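Local structure of GH86A beta-porphyranase (Bacteroides plebeius, 4AW7) at residues A[118-123]-A[164-169]; A[177-182]-A[188-193]. The protein hydrolyses the sulfated red-seaweed polysaccharide porphyran at linkages between beta-D-galactopyranose and alpha-L-galactopyranose-6-sulfate, releasing mostly disaccharides. One frame throughout, in Å; residues are numbered along the deposited sequence. Where two conformers were deposited one is given.

Contact 1 (A[118-123]-A[164-169]); sequences IDVQAA and RELMVD
V120, in the first turn of helix 120-132, sets its two methyl groups against different parts of helix 160-179, and the tight part of the contact lies there. CG2 of V120 meets CD1 of L166 at 3.5 Å, the two side chains running past each other in opposite directions. CG1, anti to the backbone N of V120 (chi1 171°), comes instead within 3.3 Å of the carbonyl O of D169, so that a methyl group lies against helix backbone. A branched but short valine suits this place: it reaches both neighbours while the CA atoms of V120 and D169 are 6.9 Å apart. L166 takes part through one branch alone: the CD1 that meets V120 also touches CG2 of I118 at 4.0 Å.

That second touch is looser, and I118, in the loop before the helix, also packs on Y88. On the solvent side exposed D119 points away from helix 160-179, and its carboxylate serves as N-cap. Its OD1 accepts from the N of A122 at 3.0 Å, from above the carboxylate plane, giving a first-turn amide a partner. D169 sends its own carboxylate to R218 in a salt bridge. Methyl groups thus meet one another and one backbone carbonyl, and V120 O accepts a hydrogen bond from S173 of helix 160-179, implying that a small apolar contact and a polar bond along its side together join the helices.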
loop_
_atom_site.group_PDB
_atom_site.type_symbol
_atom_site.label_atom_id
_atom_site.label_comp_id
_atom_site.label_asym_id
_atom_site.label_seq_id
_atom_site.Cartn_x
_atom_site.Cartn_y
_atom_site.Cartn_z
ATOM N N ILE A 118 5.823 1.665 32.167
ATOM C CA ILE A 118 6.652 0.617 31.572
ATOM C C ILE A 118 8.099 1.056 31.378
ATOM O O ILE A 118 8.375 2.192 30.993
ATOM C CB ILE A 118 6.021 0.110 30.227
ATOM C CG1 ILE A 118 6.640 -1.215 29.808
ATOM C CG2 ILE A 118 6.087 1.167 29.157
ATOM C CD1 ILE A 118 5.835 -1.903 28.712
ATOM N N ASP A 119 9.025 0.108 31.620
ATOM C CA ASP A 119 10.430 0.310 31.362
ATOM C C ASP A 119 10.647 0.067 29.854
ATOM O O ASP A 119 10.704 -1.065 29.391
ATOM C CB ASP A 119 11.267 -0.647 32.233
ATOM C CG ASP A 119 12.779 -0.535 31.984
ATOM O OD1 ASP A 119 13.223 0.068 31.000
ATOM O OD2 ASP A 119 13.557 -1.033 32.859
ATOM N N VAL A 120 10.737 1.148 29.113
ATOM C CA VAL A 120 10.829 1.099 27.672
ATOM C C VAL A 120 12.132 0.429 27.190
ATOM O O VAL A 120 12.139 -0.314 26.213
ATOM C CB VAL A 120 10.740 2.548 27.122
ATOM C CG1 VAL A 120 11.036 2.598 25.718
ATOM C CG2 VAL A 120 9.345 3.168 27.376
ATOM N N GLN A 121 13.240 0.677 27.883
ATOM C CA GLN A 121 14.490 0.018 27.516
ATOM C C GLN A 121 14.395 -1.501 27.745
ATOM O O GLN A 121 14.776 -2.275 26.869
ATOM C CB GLN A 121 15.687 0.690 28.236
ATOM C CG GLN A 121 15.983 2.122 27.655
ATOM C CD GLN A 121 16.345 2.080 26.115
ATOM O OE1 GLN A 121 17.177 1.307 25.766
ATOM N NE2 GLN A 121 15.704 2.856 25.244
ATOM N N ALA A 122 13.794 -1.944 28.845
ATOM C CA ALA A 122 13.602 -3.362 29.102
ATOM C C ALA A 122 12.657 -3.975 28.058
ATOM O O ALA A 122 12.835 -5.131 27.668
ATOM C CB ALA A 122 13.096 -3.665 30.537
ATOM N N ALA A 123 11.611 -3.252 27.684
ATOM C CA ALA A 123 10.672 -3.755 26.685
ATOM C C ALA A 123 11.417 -4.003 25.374
ATOM O O ALA A 123 11.229 -5.044 24.744
ATOM C CB ALA A 123 9.506 -2.762 26.501
ATOM N N ARG A 164 0.810 8.729 23.288
ATOM C CA ARG A 164 1.362 8.613 21.906
ATOM C C ARG A 164 2.867 8.627 21.929
ATOM O O ARG A 164 3.529 7.820 21.277
ATOM C CB ARG A 164 0.903 9.745 20.981
ATOM C CG ARG A 164 -0.553 9.652 20.619
ATOM C CD ARG A 164 -1.045 10.716 19.596
ATOM N NE ARG A 164 -1.163 12.118 20.104
ATOM C CZ ARG A 164 -2.190 12.635 20.801
ATOM N NH1 ARG A 164 -3.208 11.905 21.207
ATOM N NH2 ARG A 164 -2.151 13.896 21.212
ATOM N N GLU A 165 3.436 9.515 22.752
ATOM C CA GLU A 165 4.877 9.604 22.869
ATOM C C GLU A 165 5.493 8.332 23.477
ATOM O O GLU A 165 6.536 7.850 23.028
ATOM C CB GLU A 165 5.295 10.857 23.655
ATOM C CG GLU A 165 5.014 12.141 22.910
ATOM C CD GLU A 165 5.164 13.397 23.720
ATOM O OE1 GLU A 165 5.407 13.293 24.938
ATOM O OE2 GLU A 165 5.010 14.484 23.143
ATOM N N LEU A 166 4.857 7.769 24.498
ATOM C CA LEU A 166 5.304 6.503 25.095
ATOM C C LEU A 166 5.247 5.369 24.048
ATOM O O LEU A 166 6.188 4.560 23.952
ATOM C CB LEU A 166 4.445 6.166 26.325
ATOM C CG LEU A 166 4.769 4.843 27.049
ATOM C CD1 LEU A 166 6.238 4.873 27.548
ATOM C CD2 LEU A 166 3.803 4.624 28.177
ATOM N N MET A 167 4.193 5.319 23.256
ATOM C CA MET A 167 4.066 4.287 22.207
ATOM C C MET A 167 5.189 4.435 21.182
ATOM O O MET A 167 5.754 3.431 20.724
ATOM C CB MET A 167 2.695 4.433 21.573
ATOM C CG MET A 167 1.571 3.955 22.443
ATOM S SD MET A 167 -0.050 4.535 21.840
ATOM C CE MET A 167 -1.151 3.384 22.689
ATOM N N VAL A 168 5.517 5.659 20.826
ATOM C CA VAL A 168 6.610 5.898 19.901
ATOM C C VAL A 168 7.949 5.496 20.522
ATOM O O VAL A 168 8.797 4.907 19.853
ATOM C CB VAL A 168 6.613 7.336 19.377
ATOM C CG1 VAL A 168 7.819 7.622 18.480
ATOM C CG2 VAL A 168 5.298 7.620 18.600
ATOM N N ASP A 169 8.153 5.792 21.820
ATOM C CA ASP A 169 9.377 5.403 22.501
ATOM C C ASP A 169 9.525 3.874 22.570
ATOM O O ASP A 169 10.634 3.350 22.497
ATOM C CB ASP A 169 9.401 6.016 23.902
ATOM C CG ASP A 169 9.660 7.494 23.905
ATOM O OD1 ASP A 169 10.136 8.065 22.899
ATOM O OD2 ASP A 169 9.396 8.117 24.982
#

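Contact 2 (A[177-182]-A[188-193]); sequences HIHNNP and MKVIGY. With K (potassium ion), chain F.
Apolar packing between I178 and V190 holds the end of helix 160-179 over the start of strand 189-195. CD1 of I178 lies 3.9 Å from CG2 of V190, and CG2 of I178 is only slightly farther from the same methyl, at 4.1 Å. A chi1 of -74° sets CG2 of I178 anti to the backbone N and CG1 beside it; the extended chi2 (179°) then carries CD1 outward, so both methyls can reach V190. CE of M188 approaches CD1 of I178 more loosely, at 4.3 Å; the flexible methionine also packs on Y131, V137 and F141, between helix and sheet. The H179 ring meets CG2 of V190 obliquely, with NE2 4.4 Å from that methyl.

This is the helix-to-strand half of a beta-alpha-beta crossover in the catalytic domain: strand 136-142 leads through helix 160-179 to strand 189-195, its parallel neighbour. Alternation begins with M188, just before the strand: M188 and V190 point to the helix, K189 away.

Polar bonding runs through D224. NE2 of H179 is hydrogen-bonded to its OD2, and the same carboxylate oxygen accepts from the backbone N of V190, tying the histidine to the strand through a shared partner.

Metal coordination lies farther along the strand, where a cis peptide bond precedes Y193. Its phenol OH binds the potassium ion at 2.9 Å, joined there by Y207 OH and the carbonyl O of Y197.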
loop_
_atom_site.group_PDB
_atom_site.type_symbol
_atom_site.label_atom_id
_atom_site.label_comp_id
_atom_site.label_asym_id
_atom_site.label_seq_id
_atom_site.Cartn_x
_atom_site.Cartn_y
_atom_site.Cartn_z
ATOM N N HIS A 177 17.142 -1.944 19.796
ATOM C CA HIS A 177 17.658 -3.191 20.358
ATOM C C HIS A 177 17.787 -4.304 19.322
ATOM O O HIS A 177 18.774 -5.038 19.304
ATOM C CB HIS A 177 16.808 -3.654 21.525
ATOM C CG HIS A 177 17.019 -2.867 22.787
ATOM N ND1 HIS A 177 16.369 -1.685 23.059
ATOM C CD2 HIS A 177 17.773 -3.140 23.876
ATOM C CE1 HIS A 177 16.729 -1.254 24.256
ATOM N NE2 HIS A 177 17.575 -2.125 24.780
ATOM N N ILE A 178 16.814 -4.438 18.433
ATOM C CA ILE A 178 16.880 -5.441 17.376
ATOM C C ILE A 178 18.085 -5.167 16.470
ATOM O O ILE A 178 18.882 -6.092 16.142
ATOM C CB ILE A 178 15.539 -5.536 16.629
ATOM C CG1 ILE A 178 14.536 -6.258 17.537
ATOM C CG2 ILE A 178 15.737 -6.287 15.283
ATOM C CD1 ILE A 178 13.142 -6.411 16.968
ATOM N N HIS A 179 18.261 -3.928 16.049
ATOM C CA HIS A 179 19.366 -3.604 15.146
ATOM C C HIS A 179 20.737 -3.760 15.798
ATOM O O HIS A 179 21.733 -4.040 15.108
ATOM C CB HIS A 179 19.233 -2.227 14.553
ATOM C CG HIS A 179 18.032 -2.086 13.667
ATOM N ND1 HIS A 179 17.270 -0.935 13.617
ATOM C CD2 HIS A 179 17.452 -2.967 12.818
ATOM C CE1 HIS A 179 16.280 -1.112 12.752
ATOM N NE2 HIS A 179 16.356 -2.338 12.262
ATOM N N ASN A 180 20.802 -3.587 17.108
ATOM C CA ASN A 180 22.074 -3.763 17.826
ATOM C C ASN A 180 22.329 -5.195 18.248
ATOM O O ASN A 180 23.341 -5.463 18.905
ATOM C CB ASN A 180 22.117 -2.842 19.066
ATOM C CG ASN A 180 22.480 -1.409 18.729
ATOM O OD1 ASN A 180 23.237 -1.135 17.781
ATOM N ND2 ASN A 180 22.018 -0.472 19.577
ATOM N N ASN A 181 21.476 -6.136 17.848
ATOM C CA ASN A 181 21.669 -7.563 18.095
ATOM C C ASN A 181 22.169 -8.182 16.777
ATOM O O ASN A 181 21.424 -8.258 15.799
ATOM C CB ASN A 181 20.372 -8.232 18.582
ATOM C CG ASN A 181 20.572 -9.671 18.940
ATOM O OD1 ASN A 181 20.882 -10.504 18.076
ATOM N ND2 ASN A 181 20.348 -10.000 20.197
ATOM N N PRO A 182 23.455 -8.635 16.724
ATOM C CA PRO A 182 23.979 -9.118 15.426
ATOM C C PRO A 182 23.290 -10.381 14.891
ATOM O O PRO A 182 23.370 -10.652 13.692
ATOM C CB PRO A 182 25.473 -9.386 15.707
ATOM C CG PRO A 182 25.566 -9.435 17.207
ATOM C CD PRO A 182 24.510 -8.562 17.755
ATOM N N MET A 188 15.582 -9.286 10.463
ATOM C CA MET A 188 14.264 -8.748 10.812
ATOM C C MET A 188 14.216 -7.298 10.498
ATOM O O MET A 188 15.131 -6.564 10.814
ATOM C CB MET A 188 14.012 -8.874 12.314
ATOM C CG MET A 188 13.956 -10.276 12.766
ATOM S SD MET A 188 13.456 -10.425 14.488
ATOM C CE MET A 188 11.876 -9.575 14.387
ATOM N N LYS A 189 13.126 -6.869 9.915
ATOM C CA LYS A 189 12.875 -5.462 9.639
ATOM C C LYS A 189 11.801 -4.957 10.576
ATOM O O LYS A 189 10.784 -5.600 10.757
ATOM C CB LYS A 189 12.408 -5.272 8.215
ATOM C CG LYS A 189 13.355 -5.745 7.157
ATOM C CD LYS A 189 14.652 -5.065 7.101
ATOM C CE LYS A 189 15.685 -5.935 6.323
ATOM N NZ LYS A 189 15.106 -6.490 5.090
ATOM N N VAL A 190 12.059 -3.798 11.184
ATOM C CA VAL A 190 11.126 -3.192 12.112
ATOM C C VAL A 190 10.385 -2.057 11.409
ATOM O O VAL A 190 11.007 -1.218 10.792
ATOM C CB VAL A 190 11.833 -2.726 13.416
ATOM C CG1 VAL A 190 10.802 -2.196 14.380
ATOM C CG2 VAL A 190 12.633 -3.868 14.036
ATOM N N ILE A 191 9.056 -2.093 11.461
ATOM C CA ILE A 191 8.211 -1.139 10.754
ATOM C C ILE A 191 7.212 -0.529 11.718
ATOM O O ILE A 191 6.819 -1.180 12.699
ATOM C CB ILE A 191 7.535 -1.796 9.535
ATOM C CG1 ILE A 191 6.713 -3.010 9.950
ATOM C CG2 ILE A 191 8.566 -2.162 8.473
ATOM C CD1 ILE A 191 5.771 -3.576 8.866
ATOM N N GLY A 192 6.777 0.684 11.438
ATOM C CA GLY A 192 5.741 1.306 12.255
ATOM C C GLY A 192 5.161 2.507 11.581
ATOM O O GLY A 192 5.712 3.002 10.598
ATOM N N TYR A 193 4.048 3.033 12.078
ATOM C CA TYR A 193 3.358 2.665 13.328
ATOM C C TYR A 193 2.027 1.959 13.138
ATOM O O TYR A 193 1.223 1.938 14.039
ATOM C CB TYR A 193 3.205 3.898 14.234
ATOM C CG TYR A 193 2.322 5.001 13.675
ATOM C CD1 TYR A 193 0.958 5.044 13.924
ATOM C CD2 TYR A 193 2.863 6.035 12.917
ATOM C CE1 TYR A 193 0.166 6.060 13.415
ATOM C CE2 TYR A 193 2.071 7.030 12.420
ATOM C CZ TYR A 193 0.733 7.039 12.649
ATOM O OH TYR A 193 -0.078 8.078 12.146
HETATM K K K F . -2.856 7.402 12.234
#

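Helix 160-179 runs through both contacts: its first half meets the start of helix 120-132 in contact 1, and its last turn meets strand 189-195 in contact 2. Contact 1 is complete by residue 169, before contact 2 begins at residue 177, and their centres lie about 15 Å apart. They also touch directly, OE1 of Q121 lying 3.0 Å from CE1 of H177. One helix is therefore packed sidelong against a neighbouring helix near the surface and, in the buried layer, against the parallel sheet. Together the contacts join two successive helices to a strand of the catalytic domain, away from the porphyran-binding residues.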